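PDB 6JYZ: putative secreted endoglycosylceramidase from Rhodococcus hoagii, which probably hydrolyses O-glycosyl bonds as a family 5 glycoside hydrolase, cutting the link between sugar and ceramide in galactosylceramides. Local coordinates for residues A[288-293]-A[324-329]; A[44-49]-A[356-361]. One frame throughout, in Å; residues are numbered along the deposited sequence.

Contact 1: A[288-293]-A[324-329]; sequences VFSPHL and PLWTGE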
loop_
_atom_site.group_PDB
_atom_site.type_symbol
_atom_site.label_atom_id
_atom_site.label_comp_id
_atom_site.label_asym_id
_atom_site.label_seq_id
_atom_site.Cartn_x
_atom_site.Cartn_y
_atom_site.Cartn_z
ATOM N N VAL A 288 7.399 9.503 4.760
ATOM C CA VAL A 288 5.961 9.359 5.026
ATOM C C VAL A 288 5.782 8.091 5.846
ATOM O O VAL A 288 6.241 7.019 5.412
ATOM C CB VAL A 288 5.200 9.275 3.688
ATOM C CG1 VAL A 288 3.737 8.902 3.954
ATOM C CG2 VAL A 288 5.336 10.576 2.875
ATOM N N PHE A 289 5.154 8.207 7.018
ATOM C CA PHE A 289 4.945 7.045 7.876
ATOM C C PHE A 289 3.704 6.268 7.442
ATOM O O PHE A 289 2.627 6.853 7.216
ATOM C CB PHE A 289 4.775 7.559 9.312
ATOM C CG PHE A 289 4.618 6.450 10.332
ATOM C CD1 PHE A 289 5.512 5.383 10.370
ATOM C CD2 PHE A 289 3.545 6.432 11.219
ATOM C CE1 PHE A 289 5.352 4.339 11.308
ATOM C CE2 PHE A 289 3.415 5.376 12.148
ATOM C CZ PHE A 289 4.294 4.357 12.165
ATOM N N SER A 290 3.847 4.957 7.239
ATOM C CA SER A 290 2.818 4.152 6.599
ATOM C C SER A 290 2.554 2.853 7.370
ATOM O O SER A 290 2.784 1.758 6.850
ATOM C CB SER A 290 3.245 3.891 5.171
ATOM O OG SER A 290 2.187 3.345 4.419
ATOM N N PRO A 291 2.019 2.921 8.593
ATOM C CA PRO A 291 1.484 1.735 9.273
ATOM C C PRO A 291 0.227 1.272 8.556
ATOM O O PRO A 291 -0.425 2.040 7.824
ATOM C CB PRO A 291 1.135 2.281 10.669
ATOM C CG PRO A 291 0.687 3.708 10.375
ATOM C CD PRO A 291 1.671 4.173 9.293
ATOM N N HIS A 292 -0.076 -0.001 8.699
ATOM C CA HIS A 292 -1.263 -0.630 8.140
ATOM C C HIS A 292 -2.315 -0.703 9.228
ATOM O O HIS A 292 -2.106 -1.311 10.281
ATOM C CB HIS A 292 -0.972 -2.015 7.542
ATOM C CG HIS A 292 0.064 -1.892 6.451
ATOM N ND1 HIS A 292 0.655 -3.008 5.879
ATOM C CD2 HIS A 292 0.565 -0.788 5.814
ATOM C CE1 HIS A 292 1.492 -2.575 4.911
ATOM N NE2 HIS A 292 1.479 -1.237 4.850
ATOM N N LEU A 293 -3.420 0.001 8.976
ATOM C CA LEU A 293 -4.418 0.261 10.062
ATOM C C LEU A 293 -5.496 -0.797 10.078
ATOM O O LEU A 293 -6.589 -0.627 9.516
ATOM C CB LEU A 293 -5.014 1.658 9.883
ATOM C CG LEU A 293 -4.005 2.795 9.872
ATOM C CD1 LEU A 293 -4.714 4.173 9.828
ATOM C CD2 LEU A 293 -3.130 2.787 11.122
ATOM N N PRO A 324 4.033 13.153 7.140
ATOM C CA PRO A 324 2.656 12.756 6.874
ATOM C C PRO A 324 2.408 11.297 7.211
ATOM O O PRO A 324 3.337 10.471 7.214
ATOM C CB PRO A 324 2.552 12.926 5.328
ATOM C CG PRO A 324 3.680 13.906 4.978
ATOM C CD PRO A 324 4.821 13.551 5.960
ATOM N N LEU A 325 1.153 11.007 7.457
ATOM C CA LEU A 325 0.618 9.660 7.606
ATOM C C LEU A 325 -0.092 9.268 6.324
ATOM O O LEU A 325 -0.965 10.000 5.856
ATOM C CB LEU A 325 -0.351 9.620 8.785
ATOM C CG LEU A 325 -1.116 8.322 8.969
ATOM C CD1 LEU A 325 -0.175 7.163 9.289
ATOM C CD2 LEU A 325 -2.105 8.459 10.150
ATOM N N TRP A 326 0.243 8.121 5.765
ATOM C CA TRP A 326 -0.464 7.592 4.580
ATOM C C TRP A 326 -0.513 6.086 4.776
ATOM O O TRP A 326 0.575 5.499 4.870
ATOM C CB TRP A 326 0.309 7.930 3.296
ATOM C CG TRP A 326 -0.351 7.391 2.074
ATOM C CD1 TRP A 326 -1.408 7.954 1.408
ATOM C CD2 TRP A 326 -0.066 6.163 1.388
ATOM N NE1 TRP A 326 -1.784 7.157 0.367
ATOM C CE2 TRP A 326 -0.958 6.065 0.296
ATOM C CE3 TRP A 326 0.915 5.180 1.526
ATOM C CZ2 TRP A 326 -0.935 4.993 -0.585
ATOM C CZ3 TRP A 326 0.972 4.106 0.664
ATOM C CH2 TRP A 326 0.032 4.013 -0.380
ATOM N N THR A 327 -1.683 5.486 4.938
ATOM C CA THR A 327 -1.706 4.060 5.340
ATOM C C THR A 327 -1.712 3.170 4.110
ATOM O O THR A 327 -2.665 3.148 3.324
ATOM C CB THR A 327 -2.887 3.777 6.275
ATOM O OG1 THR A 327 -2.802 2.375 6.597
ATOM C CG2 THR A 327 -4.268 4.089 5.737
ATOM N N GLY A 328 -0.683 2.348 3.956
ATOM C CA GLY A 328 -0.521 1.592 2.723
ATOM C C GLY A 328 -1.442 0.394 2.624
ATOM O O GLY A 328 -1.564 -0.151 1.506
ATOM N N GLU A 329 -2.041 -0.062 3.729
ATOM C CA GLU A 329 -3.009 -1.139 3.662
ATOM C C GLU A 329 -3.969 -0.977 4.788
ATOM O O GLU A 329 -3.635 -0.636 5.910
ATOM C CB GLU A 329 -2.431 -2.527 3.931
ATOM C CG GLU A 329 -1.439 -3.006 2.912
ATOM C CD GLU A 329 -0.972 -4.442 3.146
ATOM O OE1 GLU A 329 -1.588 -5.211 3.933
ATOM O OE2 GLU A 329 0.061 -4.732 2.546
#

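Contact 2: A[44-49]-A[356-361]; sequences GANVNG and GGAWWS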
loop_
_atom_site.group_PDB
_atom_site.type_symbol
_atom_site.label_atom_id
_atom_site.label_comp_id
_atom_site.label_asym_id
_atom_site.label_seq_id
_atom_site.Cartn_x
_atom_site.Cartn_y
_atom_site.Cartn_z
ATOM N N GLY A 44 -6.797 4.998 -2.780
ATOM C CA GLY A 44 -6.878 4.018 -3.862
ATOM C C GLY A 44 -6.745 2.611 -3.314
ATOM O O GLY A 44 -7.227 2.322 -2.208
ATOM N N ALA A 45 -6.066 1.754 -4.084
ATOM C CA ALA A 45 -6.045 0.319 -3.730
ATOM C C ALA A 45 -4.638 -0.237 -4.015
ATOM O O ALA A 45 -3.862 0.283 -4.825
ATOM C CB ALA A 45 -7.062 -0.464 -4.566
ATOM N N ASN A 46 -4.358 -1.330 -3.307
ATOM C CA ASN A 46 -3.240 -2.222 -3.606
ATOM C C ASN A 46 -3.549 -3.064 -4.862
ATOM O O ASN A 46 -4.647 -3.621 -5.000
ATOM C CB ASN A 46 -2.989 -3.165 -2.430
ATOM C CG ASN A 46 -2.302 -2.456 -1.288
ATOM O OD1 ASN A 46 -1.057 -2.470 -1.234
ATOM N ND2 ASN A 46 -3.034 -1.805 -0.395
ATOM N N VAL A 47 -2.529 -3.167 -5.718
ATOM C CA VAL A 47 -2.644 -3.919 -6.978
ATOM C C VAL A 47 -1.437 -4.861 -7.078
ATOM O O VAL A 47 -0.307 -4.356 -7.153
ATOM C CB VAL A 47 -2.670 -2.920 -8.151
ATOM C CG1 VAL A 47 -2.546 -3.647 -9.489
ATOM C CG2 VAL A 47 -3.987 -2.092 -8.100
ATOM N N ASN A 48 -1.695 -6.153 -7.073
ATOM C CA ASN A 48 -0.629 -7.146 -7.004
ATOM C C ASN A 48 -0.372 -7.852 -8.335
ATOM O O ASN A 48 0.365 -8.832 -8.324
ATOM C CB ASN A 48 -0.907 -8.152 -5.904
ATOM C CG ASN A 48 -1.995 -9.110 -6.265
ATOM O OD1 ASN A 48 -2.679 -8.925 -7.279
ATOM N ND2 ASN A 48 -2.163 -10.181 -5.478
ATOM N N GLY A 49 -0.897 -7.350 -9.460
ATOM C CA GLY A 49 -0.760 -8.108 -10.709
ATOM C C GLY A 49 0.673 -8.310 -11.156
ATOM O O GLY A 49 0.883 -9.253 -11.948
ATOM N N GLY A 356 -4.595 9.965 3.233
ATOM C CA GLY A 356 -4.865 8.961 2.213
ATOM C C GLY A 356 -4.456 7.562 2.696
ATOM O O GLY A 356 -3.940 7.332 3.789
ATOM N N GLY A 357 -4.669 6.640 1.782
ATOM C CA GLY A 357 -4.246 5.279 1.989
ATOM C C GLY A 357 -4.727 4.365 0.884
ATOM O O GLY A 357 -5.365 4.802 -0.087
ATOM N N ALA A 358 -4.403 3.069 1.009
ATOM C CA ALA A 358 -4.698 2.097 -0.043
ATOM C C ALA A 358 -5.377 0.885 0.561
ATOM O O ALA A 358 -4.809 0.189 1.426
ATOM C CB ALA A 358 -3.415 1.707 -0.806
ATOM N N TRP A 359 -6.590 0.580 0.044
ATOM C CA TRP A 359 -7.323 -0.609 0.438
ATOM C C TRP A 359 -6.612 -1.865 -0.019
ATOM O O TRP A 359 -6.092 -1.920 -1.135
ATOM C CB TRP A 359 -8.701 -0.493 -0.238
ATOM C CG TRP A 359 -9.567 -1.708 -0.174
ATOM C CD1 TRP A 359 -9.682 -2.680 -1.120
ATOM C CD2 TRP A 359 -10.569 -1.988 0.835
ATOM N NE1 TRP A 359 -10.684 -3.582 -0.760
ATOM C CE2 TRP A 359 -11.243 -3.178 0.406
ATOM C CE3 TRP A 359 -10.980 -1.366 2.018
ATOM C CZ2 TRP A 359 -12.333 -3.713 1.117
ATOM C CZ3 TRP A 359 -12.056 -1.909 2.720
ATOM C CH2 TRP A 359 -12.716 -3.059 2.266
ATOM N N TRP A 360 -6.633 -2.892 0.834
ATOM C CA TRP A 360 -6.180 -4.246 0.445
ATOM C C TRP A 360 -7.471 -5.018 0.108
ATOM O O TRP A 360 -8.191 -5.325 1.069
ATOM C CB TRP A 360 -5.387 -4.928 1.572
ATOM C CG TRP A 360 -4.834 -6.227 1.069
ATOM C CD1 TRP A 360 -5.470 -7.450 1.026
ATOM C CD2 TRP A 360 -3.582 -6.387 0.356
ATOM N NE1 TRP A 360 -4.655 -8.362 0.391
ATOM C CE2 TRP A 360 -3.531 -7.725 -0.066
ATOM C CE3 TRP A 360 -2.529 -5.532 0.073
ATOM C CZ2 TRP A 360 -2.425 -8.230 -0.781
ATOM C CZ3 TRP A 360 -1.462 -6.008 -0.676
ATOM C CH2 TRP A 360 -1.421 -7.339 -1.076
ATOM N N SER A 361 -7.767 -5.343 -1.138
ATOM C CA SER A 361 -6.944 -5.102 -2.323
ATOM C C SER A 361 -7.844 -5.049 -3.548
ATOM O O SER A 361 -9.042 -5.391 -3.493
ATOM C CB SER A 361 -5.912 -6.177 -2.476
ATOM O OG SER A 361 -6.537 -7.401 -2.788
#

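Contact 1: A[288-293]-A[324-329]
Two hydroxyls, Ser290 OG and Thr327 OG1, bind the main chain of the facing segment, and their two short bonds hold the middle of the contact closely. Ser290 OG gives its proton to Trp326 O at 2.7 Å, from slightly outside the carbonyl plane; its torsion, with OG opposite the backbone N (chi1 -168°), carries the hydroxyl across. Thr327 OG1 answers in the other direction, donating to Pro291 O at 2.7 Å in the plane of that carbonyl, on a lone pair. The same OG1 also takes a weak bond from Leu293 N, which has a second weak bond to Glu329 O.

Before this, Phe289 is bridged to Leu325: Phe289 N donates to Pro324 O (2.9 Å) and Trp326 N donates, almost straight, to Phe289 O (3.1 Å). These are neighbouring staves, the sixth and seventh, of the (beta/alpha)8 barrel of family 5 glycoside hydrolases, and His292 and Glu329 lie at the C-terminal mouth of the barrel, where such enzymes carry the active site. Glu329 lies flat over His292: CG sits over one ring face, 3.7 Å from the ring centroid, and the carboxylate plane is turned only 20° from the ring. The polar ends find other partners: His292 ND1 bonds to Glu222, while Glu329 reaches Tyr294 and makes a salt bridge to Arg83. Glu329 lies near the C-terminal end of the seventh strand, consistent with the place where family 5 enzymes usually keep their nucleophile.

The apolar flanks are uneven. Leu325 CD1 presses on Pro291 CD at 3.5 Å, the two side chains crossing at about a right angle. Val288 is split: CG1 meets Trp326 CB at 3.6 Å, whereas CG2 stays 4.3 Å from Pro324 CG. Even this looser branch is buried, with Val288 leaning on Leu259 and Ile261 of the fifth strand.

Contact 2: A[44-49]-A[356-361]
Asn46 reaches Trp359 O twice. Its backbone N donates at 2.8 Å in a nearly straight bond (177°), close to the axis of the C=O, while its side-chain ND2 donates at 3.1 Å from above the carbonyl plane. The acceptor lies in the plane of the Asn46 amide, and the torsion that sets CG opposite the carbonyl carbon (chi1 -75°) turns the amide toward Trp359 O. The second N-H of ND2 serves Gly328 O; Ala358 O is also close to ND2, but at an angle too poor for a bond. On the other end of the amide, OD1 accepts from Arg83 and Asn85, so both ends are held and its rotation is fixed.

Further back, the pairing is that of parallel strands: Gly44 N donates to Gly357 O (3.1 Å), and Gly44 O accepts from Trp359 N (2.9 Å). This is where the first and eighth strands meet to close the (beta/alpha)8 barrel of family 5 glycoside hydrolases. The eighth strand runs out into Trp360 and a cis peptide before Ser361, a non-proline cis bond familiar at this place in related glycosidases.

The end of the Trp360 indole comes back toward Asn46, CE3 lying 3.4 Å from Asn46 CG; the amide and ring planes stand 49° apart, so the two are not stacked. Its other neighbours include His125, whose ring lies nearly parallel to the indole. Asn383 serves three polar groups around the turn: its OD1 accepts from Trp359 NE1 and Ser361 N, and its ND2 donates to Trp360 O.

From the N terminus the chain first lays down 44-49, on the first barrel strand, then winds through the next four barrel strands before 288-293. Contact 1 closes a short loop of 30 residues, half of them in helix 307-321, by returning at 324-329. After helix 336-353 the chain reaches 356-361, and contact 2 closes a loop of 306 residues that contains the whole of contact 1. The two do not cross. Their centres lie about 12 Å apart, and the contacts meet through strands 326-330 and 356-359, neighbours in the barrel wall, where Thr327 O probably accepts from Ala358 N. Together they join the sixth, seventh, eighth and first staves.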